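Local coordinates for protein SAM-dependent methyltransferase (Pyrococcus horikoshii, PDB 1WZN) that binds S-adenosyl-L-homocysteine and probably transfers a methyl group from S-adenosylmethionine to an acceptor that is not identified, at residues L8-D13 with A79-K84; K126-V131 with G139-D144; A179-R184 with P212-L217. All coordinates share one frame; numbering follows the deposited sequence.

Contact 1: L8-D13 with A79-K84; sequences LAEYYD and ARRKAK. With SAH (S-adenosyl-L-homocysteine), chain F; SO4 (sulfate ion), chain D.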
loop_
_atom_site.group_PDB
_atom_site.type_symbol
_atom_site.label_atom_id
_atom_site.label_comp_id
_atom_site.label_asym_id
_atom_site.label_seq_id
_atom_site.Cartn_x
_atom_site.Cartn_y
_atom_site.Cartn_z
ATOM N N LEU A 8 -13.123 30.229 -5.701
ATOM C CA LEU A 8 -13.349 29.129 -6.655
ATOM C C LEU A 8 -14.840 28.921 -6.940
ATOM O O LEU A 8 -15.257 27.981 -7.607
ATOM C CB LEU A 8 -12.757 27.827 -6.084
ATOM C CG LEU A 8 -11.226 27.789 -6.139
ATOM C CD1 LEU A 8 -10.652 26.606 -5.359
ATOM C CD2 LEU A 8 -10.685 27.662 -7.568
ATOM N N ALA A 9 -15.710 29.799 -6.452
ATOM C CA ALA A 9 -17.150 29.622 -6.653
ATOM C C ALA A 9 -17.573 29.366 -8.101
ATOM O O ALA A 9 -18.359 28.462 -8.363
ATOM C CB ALA A 9 -17.914 30.829 -6.087
ATOM N N GLU A 10 -17.062 30.160 -9.038
ATOM C CA GLU A 10 -17.423 29.987 -10.443
ATOM C C GLU A 10 -16.941 28.654 -11.031
ATOM O O GLU A 10 -17.333 28.286 -12.140
ATOM C CB GLU A 10 -16.871 31.144 -11.291
ATOM C CG GLU A 10 -17.469 32.521 -11.008
ATOM C CD GLU A 10 -18.971 32.592 -11.253
ATOM O OE1 GLU A 10 -19.498 31.780 -12.043
ATOM O OE2 GLU A 10 -19.622 33.474 -10.660
ATOM N N TYR A 11 -16.103 27.928 -10.291
ATOM C CA TYR A 11 -15.592 26.639 -10.754
ATOM C C TYR A 11 -16.220 25.477 -9.993
ATOM O O TYR A 11 -15.978 24.314 -10.314
ATOM C CB TYR A 11 -14.067 26.574 -10.588
ATOM C CG TYR A 11 -13.313 27.583 -11.424
ATOM C CD1 TYR A 11 -13.094 27.370 -12.786
ATOM C CD2 TYR A 11 -12.848 28.768 -10.858
ATOM C CE1 TYR A 11 -12.430 28.321 -13.565
ATOM C CE2 TYR A 11 -12.183 29.723 -11.629
ATOM C CZ TYR A 11 -11.980 29.491 -12.979
ATOM O OH TYR A 11 -11.329 30.438 -13.733
ATOM N N TYR A 12 -17.028 25.787 -8.984
ATOM C CA TYR A 12 -17.663 24.745 -8.180
ATOM C C TYR A 12 -18.440 23.705 -9.003
ATOM O O TYR A 12 -18.274 22.500 -8.809
ATOM C CB TYR A 12 -18.608 25.378 -7.146
ATOM C CG TYR A 12 -19.125 24.388 -6.118
ATOM C CD1 TYR A 12 -18.374 24.078 -4.976
ATOM C CD2 TYR A 12 -20.341 23.739 -6.300
ATOM C CE1 TYR A 12 -18.831 23.145 -4.049
ATOM C CE2 TYR A 12 -20.805 22.803 -5.379
ATOM C CZ TYR A 12 -20.043 22.511 -4.257
ATOM O OH TYR A 12 -20.491 21.571 -3.363
ATOM N N ASP A 13 -19.295 24.163 -9.913
ATOM C CA ASP A 13 -20.083 23.242 -10.724
ATOM C C ASP A 13 -19.203 22.405 -11.657
ATOM O O ASP A 13 -19.567 21.289 -12.026
ATOM C CB ASP A 13 -21.147 24.005 -11.531
ATOM C CG ASP A 13 -22.287 24.516 -10.654
ATOM O OD1 ASP A 13 -22.241 24.274 -9.428
ATOM O OD2 ASP A 13 -23.225 25.152 -11.184
ATOM N N ALA A 79 -25.995 30.350 -8.188
ATOM C CA ALA A 79 -27.328 29.772 -8.045
ATOM C C ALA A 79 -28.399 30.643 -8.719
ATOM O O ALA A 79 -29.252 30.137 -9.455
ATOM C CB ALA A 79 -27.657 29.584 -6.564
ATOM N N ARG A 80 -28.352 31.948 -8.472
ATOM C CA ARG A 80 -29.340 32.853 -9.058
ATOM C C ARG A 80 -29.248 32.896 -10.578
ATOM O O ARG A 80 -30.267 32.980 -11.269
ATOM C CB ARG A 80 -29.178 34.270 -8.495
ATOM C CG ARG A 80 -29.489 34.394 -7.010
ATOM C CD ARG A 80 -29.618 35.852 -6.611
ATOM N NE ARG A 80 -29.820 36.030 -5.177
ATOM C CZ ARG A 80 -28.859 36.345 -4.315
ATOM N NH1 ARG A 80 -27.616 36.518 -4.735
ATOM N NH2 ARG A 80 -29.148 36.508 -3.030
ATOM N N ARG A 81 -28.024 32.842 -11.093
ATOM C CA ARG A 81 -27.802 32.870 -12.534
ATOM C C ARG A 81 -28.465 31.657 -13.181
ATOM O O ARG A 81 -29.176 31.782 -14.183
ATOM C CB ARG A 81 -26.299 32.863 -12.831
ATOM C CG ARG A 81 -25.940 32.904 -14.314
ATOM C CD ARG A 81 -24.444 32.696 -14.520
ATOM N NE ARG A 81 -23.656 33.643 -13.737
ATOM C CZ ARG A 81 -22.630 33.296 -12.963
ATOM N NH1 ARG A 81 -22.271 32.021 -12.868
ATOM N NH2 ARG A 81 -21.972 34.217 -12.277
ATOM N N LYS A 82 -28.231 30.480 -12.604
ATOM C CA LYS A 82 -28.810 29.255 -13.134
ATOM C C LYS A 82 -30.328 29.233 -12.994
ATOM O O LYS A 82 -31.028 28.773 -13.897
ATOM C CB LYS A 82 -28.198 28.029 -12.442
ATOM C CG LYS A 82 -26.716 27.844 -12.751
ATOM C CD LYS A 82 -26.168 26.519 -12.207
ATOM C CE LYS A 82 -26.290 26.440 -10.699
ATOM N NZ LYS A 82 -25.735 25.162 -10.144
ATOM N N ALA A 83 -30.838 29.728 -11.869
ATOM C CA ALA A 83 -32.285 29.756 -11.653
ATOM C C ALA A 83 -32.945 30.645 -12.710
ATOM O O ALA A 83 -33.963 30.282 -13.302
ATOM C CB ALA A 83 -32.600 30.279 -10.247
ATOM N N LYS A 84 -32.356 31.811 -12.943
ATOM C CA LYS A 84 -32.882 32.743 -13.936
ATOM C C LYS A 84 -32.873 32.099 -15.328
ATOM O O LYS A 84 -33.870 32.154 -16.048
ATOM C CB LYS A 84 -32.043 34.022 -13.936
ATOM C CG LYS A 84 -32.567 35.120 -14.849
ATOM C CD LYS A 84 -31.668 36.348 -14.779
ATOM C CE LYS A 84 -32.175 37.466 -15.683
ATOM N NZ LYS A 84 -31.364 38.710 -15.517
HETATM N N SAH F . -25.754 22.186 -0.788
HETATM C CA SAH F . -24.812 22.486 -1.949
HETATM C CB SAH F . -23.431 22.960 -1.586
HETATM C CG SAH F . -22.484 22.088 -0.779
HETATM S SD SAH F . -20.966 23.108 -0.503
HETATM C C SAH F . -24.763 21.159 -2.831
HETATM O O SAH F . -25.426 20.161 -2.490
HETATM O OXT SAH F . -24.021 21.216 -3.889
HETATM C "C5'" SAH F . -21.067 23.592 1.177
HETATM C "C4'" SAH F . -21.811 25.007 1.331
HETATM O "O4'" SAH F . -21.760 25.237 2.744
HETATM C "C3'" SAH F . -21.102 26.199 0.730
HETATM O "O3'" SAH F . -21.916 26.814 -0.269
HETATM C "C2'" SAH F . -20.800 27.110 1.991
HETATM O "O2'" SAH F . -20.819 28.497 1.676
HETATM C "C1'" SAH F . -21.882 26.675 2.963
HETATM N N9 SAH F . -21.692 26.925 4.269
HETATM C C8 SAH F . -20.703 26.551 5.169
HETATM N N7 SAH F . -20.859 26.986 6.376
HETATM C C5 SAH F . -22.066 27.736 6.324
HETATM C C6 SAH F . -22.772 28.462 7.341
HETATM N N6 SAH F . -22.360 28.554 8.613
HETATM N N1 SAH F . -23.932 29.075 6.914
HETATM C C2 SAH F . -24.385 29.006 5.629
HETATM N N3 SAH F . -23.734 28.317 4.626
HETATM C C4 SAH F . -22.589 27.711 5.044
HETATM S S SO4 D . -24.220 37.201 -13.152
HETATM O O1 SO4 D . -24.614 37.472 -11.757
HETATM O O2 SO4 D . -25.061 36.123 -13.711
HETATM O O3 SO4 D . -22.803 36.793 -13.188
HETATM O O4 SO4 D . -24.402 38.428 -13.953
#

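Contact 2: K126-V131 with G139-D144; sequences KLFSKV and GVFITD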
loop_
_atom_site.group_PDB
_atom_site.type_symbol
_atom_site.label_atom_id
_atom_site.label_comp_id
_atom_site.label_asym_id
_atom_site.label_seq_id
_atom_site.Cartn_x
_atom_site.Cartn_y
_atom_site.Cartn_z
ATOM N N LYS A 126 -26.813 23.319 17.907
ATOM C CA LYS A 126 -27.462 24.608 17.688
ATOM C C LYS A 126 -28.211 24.581 16.361
ATOM O O LYS A 126 -29.324 25.095 16.254
ATOM C CB LYS A 126 -26.430 25.737 17.670
ATOM C CG LYS A 126 -27.045 27.116 17.449
ATOM C CD LYS A 126 -26.003 28.226 17.518
ATOM C CE LYS A 126 -26.660 29.597 17.433
ATOM N NZ LYS A 126 -25.665 30.711 17.502
ATOM N N LEU A 127 -27.583 23.990 15.351
ATOM C CA LEU A 127 -28.195 23.880 14.029
ATOM C C LEU A 127 -29.481 23.059 14.080
ATOM O O LEU A 127 -30.520 23.489 13.580
ATOM C CB LEU A 127 -27.222 23.221 13.040
ATOM C CG LEU A 127 -27.786 22.920 11.642
ATOM C CD1 LEU A 127 -28.212 24.219 10.964
ATOM C CD2 LEU A 127 -26.732 22.203 10.804
ATOM N N PHE A 128 -29.405 21.870 14.670
ATOM C CA PHE A 128 -30.566 20.996 14.766
ATOM C C PHE A 128 -31.695 21.680 15.527
ATOM O O PHE A 128 -32.869 21.505 15.200
ATOM C CB PHE A 128 -30.212 19.677 15.467
ATOM C CG PHE A 128 -29.285 18.780 14.679
ATOM C CD1 PHE A 128 -29.135 18.926 13.305
ATOM C CD2 PHE A 128 -28.589 17.758 15.317
ATOM C CE1 PHE A 128 -28.307 18.066 12.578
ATOM C CE2 PHE A 128 -27.763 16.898 14.602
ATOM C CZ PHE A 128 -27.621 17.052 13.231
ATOM N N SER A 129 -31.337 22.447 16.551
ATOM C CA SER A 129 -32.333 23.157 17.345
ATOM C C SER A 129 -33.048 24.202 16.482
ATOM O O SER A 129 -34.275 24.329 16.539
ATOM C CB SER A 129 -31.669 23.842 18.539
ATOM O OG SER A 129 -32.651 24.396 19.396
ATOM N N LYS A 130 -32.281 24.948 15.691
ATOM C CA LYS A 130 -32.851 25.972 14.816
ATOM C C LYS A 130 -33.698 25.345 13.708
ATOM O O LYS A 130 -34.712 25.914 13.296
ATOM C CB LYS A 130 -31.746 26.829 14.187
ATOM C CG LYS A 130 -30.826 27.518 15.182
ATOM C CD LYS A 130 -31.560 28.576 15.982
ATOM C CE LYS A 130 -30.709 29.825 16.159
ATOM N NZ LYS A 130 -31.546 31.054 16.202
ATOM N N VAL A 131 -33.276 24.180 13.223
ATOM C CA VAL A 131 -34.007 23.477 12.173
ATOM C C VAL A 131 -35.360 23.016 12.715
ATOM O O VAL A 131 -36.392 23.176 12.058
ATOM C CB VAL A 131 -33.208 22.248 11.650
ATOM C CG1 VAL A 131 -34.103 21.365 10.797
ATOM C CG2 VAL A 131 -32.009 22.726 10.825
ATOM N N GLY A 139 -43.186 17.969 9.780
ATOM C CA GLY A 139 -42.227 18.258 8.726
ATOM C C GLY A 139 -40.946 17.463 8.911
ATOM O O GLY A 139 -40.732 16.869 9.974
ATOM N N VAL A 140 -40.077 17.463 7.901
ATOM C CA VAL A 140 -38.835 16.698 7.994
ATOM C C VAL A 140 -37.543 17.448 7.686
ATOM O O VAL A 140 -37.520 18.389 6.889
ATOM C CB VAL A 140 -38.873 15.449 7.067
ATOM C CG1 VAL A 140 -40.019 14.531 7.471
ATOM C CG2 VAL A 140 -39.027 15.871 5.602
ATOM N N PHE A 141 -36.467 17.012 8.339
ATOM C CA PHE A 141 -35.128 17.560 8.121
ATOM C C PHE A 141 -34.366 16.408 7.469
ATOM O O PHE A 141 -34.437 15.268 7.944
ATOM C CB PHE A 141 -34.462 17.946 9.451
ATOM C CG PHE A 141 -32.982 18.219 9.333
ATOM C CD1 PHE A 141 -32.503 19.188 8.453
ATOM C CD2 PHE A 141 -32.068 17.503 10.100
ATOM C CE1 PHE A 141 -31.131 19.438 8.339
ATOM C CE2 PHE A 141 -30.694 17.745 9.993
ATOM C CZ PHE A 141 -30.227 18.711 9.115
ATOM N N ILE A 142 -33.667 16.694 6.371
ATOM C CA ILE A 142 -32.908 15.674 5.642
ATOM C C ILE A 142 -31.498 16.182 5.357
ATOM O O ILE A 142 -31.322 17.278 4.828
ATOM C CB ILE A 142 -33.573 15.347 4.275
ATOM C CG1 ILE A 142 -35.009 14.861 4.478
ATOM C CG2 ILE A 142 -32.773 14.277 3.537
ATOM C CD1 ILE A 142 -35.814 14.799 3.184
ATOM N N THR A 143 -30.489 15.392 5.709
ATOM C CA THR A 143 -29.114 15.797 5.444
ATOM C C THR A 143 -28.265 14.555 5.202
ATOM O O THR A 143 -28.476 13.528 5.841
ATOM C CB THR A 143 -28.528 16.625 6.623
ATOM O OG1 THR A 143 -27.323 17.270 6.196
ATOM C CG2 THR A 143 -28.226 15.734 7.829
ATOM N N ASP A 144 -27.317 14.649 4.273
ATOM C CA ASP A 144 -26.454 13.515 3.955
ATOM C C ASP A 144 -24.994 13.781 4.279
ATOM O O ASP A 144 -24.522 14.911 4.202
ATOM C CB ASP A 144 -26.570 13.150 2.465
ATOM C CG ASP A 144 -26.075 14.259 1.550
ATOM O OD1 ASP A 144 -26.659 15.359 1.587
ATOM O OD2 ASP A 144 -25.101 14.039 0.793
#

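Contact 3: A179-R184 with P212-L217; sequences AVQKLR and PREVRL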
loop_
_atom_site.group_PDB
_atom_site.type_symbol
_atom_site.label_atom_id
_atom_site.label_comp_id
_atom_site.label_asym_id
_atom_site.label_seq_id
_atom_site.Cartn_x
_atom_site.Cartn_y
_atom_site.Cartn_z
ATOM N N ALA A 179 -8.402 11.533 17.587
ATOM C CA ALA A 179 -8.750 11.813 18.977
ATOM C C ALA A 179 -9.843 12.860 19.117
ATOM O O ALA A 179 -10.816 12.659 19.851
ATOM C CB ALA A 179 -7.511 12.257 19.743
ATOM N N VAL A 180 -9.678 13.977 18.416
ATOM C CA VAL A 180 -10.649 15.061 18.475
ATOM C C VAL A 180 -11.641 15.038 17.316
ATOM O O VAL A 180 -12.421 15.974 17.139
ATOM C CB VAL A 180 -9.934 16.430 18.524
ATOM C CG1 VAL A 180 -9.137 16.546 19.826
ATOM C CG2 VAL A 180 -9.008 16.583 17.325
ATOM N N GLN A 181 -11.611 13.961 16.536
ATOM C CA GLN A 181 -12.523 13.799 15.410
ATOM C C GLN A 181 -12.507 14.997 14.456
ATOM O O GLN A 181 -13.555 15.540 14.086
ATOM C CB GLN A 181 -13.939 13.550 15.941
ATOM C CG GLN A 181 -14.107 12.174 16.590
ATOM C CD GLN A 181 -15.403 12.036 17.362
ATOM O OE1 GLN A 181 -15.408 12.016 18.596
ATOM N NE2 GLN A 181 -16.515 11.954 16.641
ATOM N N LYS A 182 -11.305 15.400 14.065
ATOM C CA LYS A 182 -11.128 16.524 13.158
ATOM C C LYS A 182 -10.429 16.031 11.906
ATOM O O LYS A 182 -9.638 15.086 11.951
ATOM C CB LYS A 182 -10.276 17.618 13.806
ATOM C CG LYS A 182 -10.931 18.353 14.971
ATOM C CD LYS A 182 -12.019 19.309 14.511
ATOM C CE LYS A 182 -12.486 20.199 15.663
ATOM N NZ LYS A 182 -13.532 21.174 15.238
ATOM N N LEU A 183 -10.734 16.673 10.788
ATOM C CA LEU A 183 -10.126 16.323 9.515
ATOM C C LEU A 183 -9.771 17.631 8.824
ATOM O O LEU A 183 -10.551 18.582 8.846
ATOM C CB LEU A 183 -11.118 15.519 8.661
ATOM C CG LEU A 183 -10.697 15.033 7.268
ATOM C CD1 LEU A 183 -11.591 13.880 6.842
ATOM C CD2 LEU A 183 -10.776 16.170 6.267
ATOM N N ARG A 184 -8.579 17.694 8.246
ATOM C CA ARG A 184 -8.162 18.882 7.518
ATOM C C ARG A 184 -8.257 18.493 6.053
ATOM O O ARG A 184 -7.500 17.644 5.586
ATOM C CB ARG A 184 -6.721 19.259 7.867
ATOM C CG ARG A 184 -6.529 19.690 9.308
ATOM C CD ARG A 184 -7.293 20.967 9.601
ATOM N NE ARG A 184 -6.910 22.055 8.704
ATOM C CZ ARG A 184 -7.321 23.313 8.838
ATOM N NH1 ARG A 184 -8.128 23.649 9.835
ATOM N NH2 ARG A 184 -6.926 24.238 7.974
ATOM N N PRO A 212 -22.716 7.615 12.052
ATOM C CA PRO A 212 -24.172 7.706 11.905
ATOM C C PRO A 212 -24.866 7.731 13.265
ATOM O O PRO A 212 -25.806 8.495 13.480
ATOM C CB PRO A 212 -24.512 6.452 11.107
ATOM C CG PRO A 212 -23.302 6.287 10.242
ATOM C CD PRO A 212 -22.172 6.535 11.210
ATOM N N ARG A 213 -24.391 6.898 14.183
ATOM C CA ARG A 213 -24.983 6.839 15.513
ATOM C C ARG A 213 -24.819 8.161 16.256
ATOM O O ARG A 213 -25.717 8.581 16.986
ATOM C CB ARG A 213 -24.361 5.696 16.316
ATOM C CG ARG A 213 -24.985 5.488 17.689
ATOM C CD ARG A 213 -24.466 4.200 18.299
ATOM N NE ARG A 213 -24.799 3.061 17.450
ATOM C CZ ARG A 213 -24.058 1.964 17.341
ATOM N NH1 ARG A 213 -22.930 1.846 18.029
ATOM N NH2 ARG A 213 -24.446 0.987 16.535
ATOM N N GLU A 214 -23.678 8.817 16.068
ATOM C CA GLU A 214 -23.421 10.104 16.713
ATOM C C GLU A 214 -24.442 11.137 16.266
ATOM O O GLU A 214 -25.029 11.846 17.082
ATOM C CB GLU A 214 -22.042 10.637 16.344
ATOM C CG GLU A 214 -20.888 10.075 17.117
ATOM C CD GLU A 214 -19.581 10.641 16.614
ATOM O OE1 GLU A 214 -18.564 10.509 17.304
ATOM O OE2 GLU A 214 -19.572 11.225 15.516
ATOM N N VAL A 215 -24.632 11.238 14.957
ATOM C CA VAL A 215 -25.585 12.201 14.428
ATOM C C VAL A 215 -26.989 11.903 14.945
ATOM O O VAL A 215 -27.716 12.822 15.320
ATOM C CB VAL A 215 -25.583 12.201 12.891
ATOM C CG1 VAL A 215 -26.528 13.288 12.373
ATOM C CG2 VAL A 215 -24.168 12.462 12.379
ATOM N N ARG A 216 -27.368 10.628 14.978
ATOM C CA ARG A 216 -28.691 10.260 15.474
ATOM C C ARG A 216 -28.865 10.674 16.933
ATOM O O ARG A 216 -29.896 11.243 17.305
ATOM C CB ARG A 216 -28.940 8.753 15.327
ATOM C CG ARG A 216 -30.237 8.300 15.995
ATOM C CD ARG A 216 -30.628 6.868 15.653
ATOM N NE ARG A 216 -29.649 5.884 16.101
ATOM C CZ ARG A 216 -29.270 5.715 17.364
ATOM N NH1 ARG A 216 -29.784 6.468 18.328
ATOM N NH2 ARG A 216 -28.374 4.788 17.662
ATOM N N LEU A 217 -27.857 10.400 17.758
ATOM C CA LEU A 217 -27.906 10.760 19.175
ATOM C C LEU A 217 -28.024 12.268 19.356
ATOM O O LEU A 217 -28.706 12.746 20.264
ATOM C CB LEU A 217 -26.648 10.270 19.901
ATOM C CG LEU A 217 -26.457 8.763 20.067
ATOM C CD1 LEU A 217 -25.071 8.498 20.642
ATOM C CD2 LEU A 217 -27.542 8.196 20.981
#

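Contact 1: L8-D13 with A79-K84
Glu10 and Arg81 face each other across the surface of a Rossmann-like methyltransferase fold, where the N-terminal segment 8-13 is tied to helix 73-85 by two salt bridges. The guanidinium of Arg81 meets the carboxylate end-on, one nitrogen to each oxygen: NH1 lies 2.9 Å from Glu10 OE1, on its syn lone pair, and the bond from NH2 to Glu10 OE2 is almost straight at 176°. The two flat groups are not coplanar but turned 41° apart, so the fork is twisted. The Arg81 chain leaves with CG anti to the backbone N and then bends at chi3, which presents NE and NH2 to a sulfate ion, probably from the crystallisation liquor. NE donates to O2 and NH2 to O3 of that ion, and the same NH2 thus serves both anions. Arg77 also binds the sulfate.

The second bridge joins Asp13 to Lys82, whose side chains approach from opposite directions. Thr52 ties this pair to the loop before helix 54-61, its hydroxyl bonding to Asp13 OD1 and its carbonyl receiving a weak bond from Lys82 NZ. Between the two acids of the segment, Tyr12 turns to the bound S-adenosyl-L-homocysteine; its OH lies 3.3 Å from the ligand's SD. The salt bridges probably help to hold the segment that carries this tyrosine. At the second of them, Lys82 NZ reaches Asp13 OD2 at 2.7 Å, on the syn side but 23° out of the carboxylate plane.

Contact 2: K126-V131 with G139-D144
Phe141 projects from strand 139-146 to meet Phe128 and Val131, which lie almost one turn apart on helix 121-134. No hydrogen bond crosses the contact; it is held by apolar packing. The two methyls of Val131 come in from one side of the Phe141 ring. CG1 settles near the root of the ring, 3.6 Å from Phe141 CD1 and nearly as close to CB, while CG2 stands over the ring face. Phe128 approaches the far part of the ring: its CE1 lies 3.5 Å from Phe141 CE2, with CD1 close behind. The aromatic planes make an angle of 61° with centroids 5.7 Å apart, an oblique pairing.

Phe141 has CG anti to its backbone N (chi1 167°), which carries the ring out from the strand towards the helix. In Phe128, CG lies beside the backbone N and anti to the carbonyl carbon, and this swings a side chain rooted on the flank of the helix in towards the sheet.

Further out, Val109 of the adjacent strand 106-111 touches both Val131 and Phe141, and Tyr222 packs against Phe128. The strand itself is fixed by backbone hydrogen bonds, Phe141 pairing with Gly247 and its neighbours Val140 and Ile142 with Val109. Those same neighbours turn their side chains to helix 23-36, including Phe34. Strand 139-146 is thus packed by helices on both sides, and its link to parallel strand 106-111 through helix 121-134 is a beta-alpha-beta crossover, the building unit of the Rossmann-like methyltransferase core.

Contact 3: A179-R184 with P212-L217
Both Gln181 and Glu214 hold CG beside the backbone N (chi1 -71° in Gln181) and run extended beyond it, so that two long chains reach towards each other from opposite directions. Their flat ends meet almost coplanar, with the amide and carboxylate planes 27° apart. Gln181 NE2 donates to Glu214 OE1 at 2.6 Å, but the bond is bent, with an angle of 133° at the hydrogen. The position of OE1 is less certain, which makes the shortness of this bond doubtful. NE2 has a second acceptor in the carbonyl oxygen of Ile209, while Glu214 OE2 accepts the backbone N of Thr211, just ahead of helix 212-219.

Gln181 stands at the turn between strands 166-177 and 182-192 of the antiparallel sheet. Together with Lys182 it faces Glu177 in a G1 beta bulge, and its backbone takes the left-handed conformation. The bond across the contact thus joins the hairpin end of this sheet to a helix that packs on the seven-stranded sheet of the Rossmann-like core. A second subunit closes in here: the backbone N of its Arg213 bonds to Gln181 OE1, and Arg213 N of this chain bonds in return to Gln181 OE1 of the second subunit.

How the contacts relate
The three contacts follow one another along the chain without overlap. Contact 1 lies on the far side of the chain's centre from the other two, its centre about 25 Å from that of contact 2 and about 30 Å from that of contact 3. Contacts 2 and 3 have centres about 17 Å apart and touch where Phe128 CZ meets Val215 CG1 at 4.0 Å, which joins helices 121-134 and 212-219. All three use a helix flanking the seven-stranded mixed sheet; contact 3 also links it to the four-stranded antiparallel sheet. Together they span the molecule from the surface near the S-adenosyl-L-homocysteine pocket, through the buried core, to the interface with a second subunit.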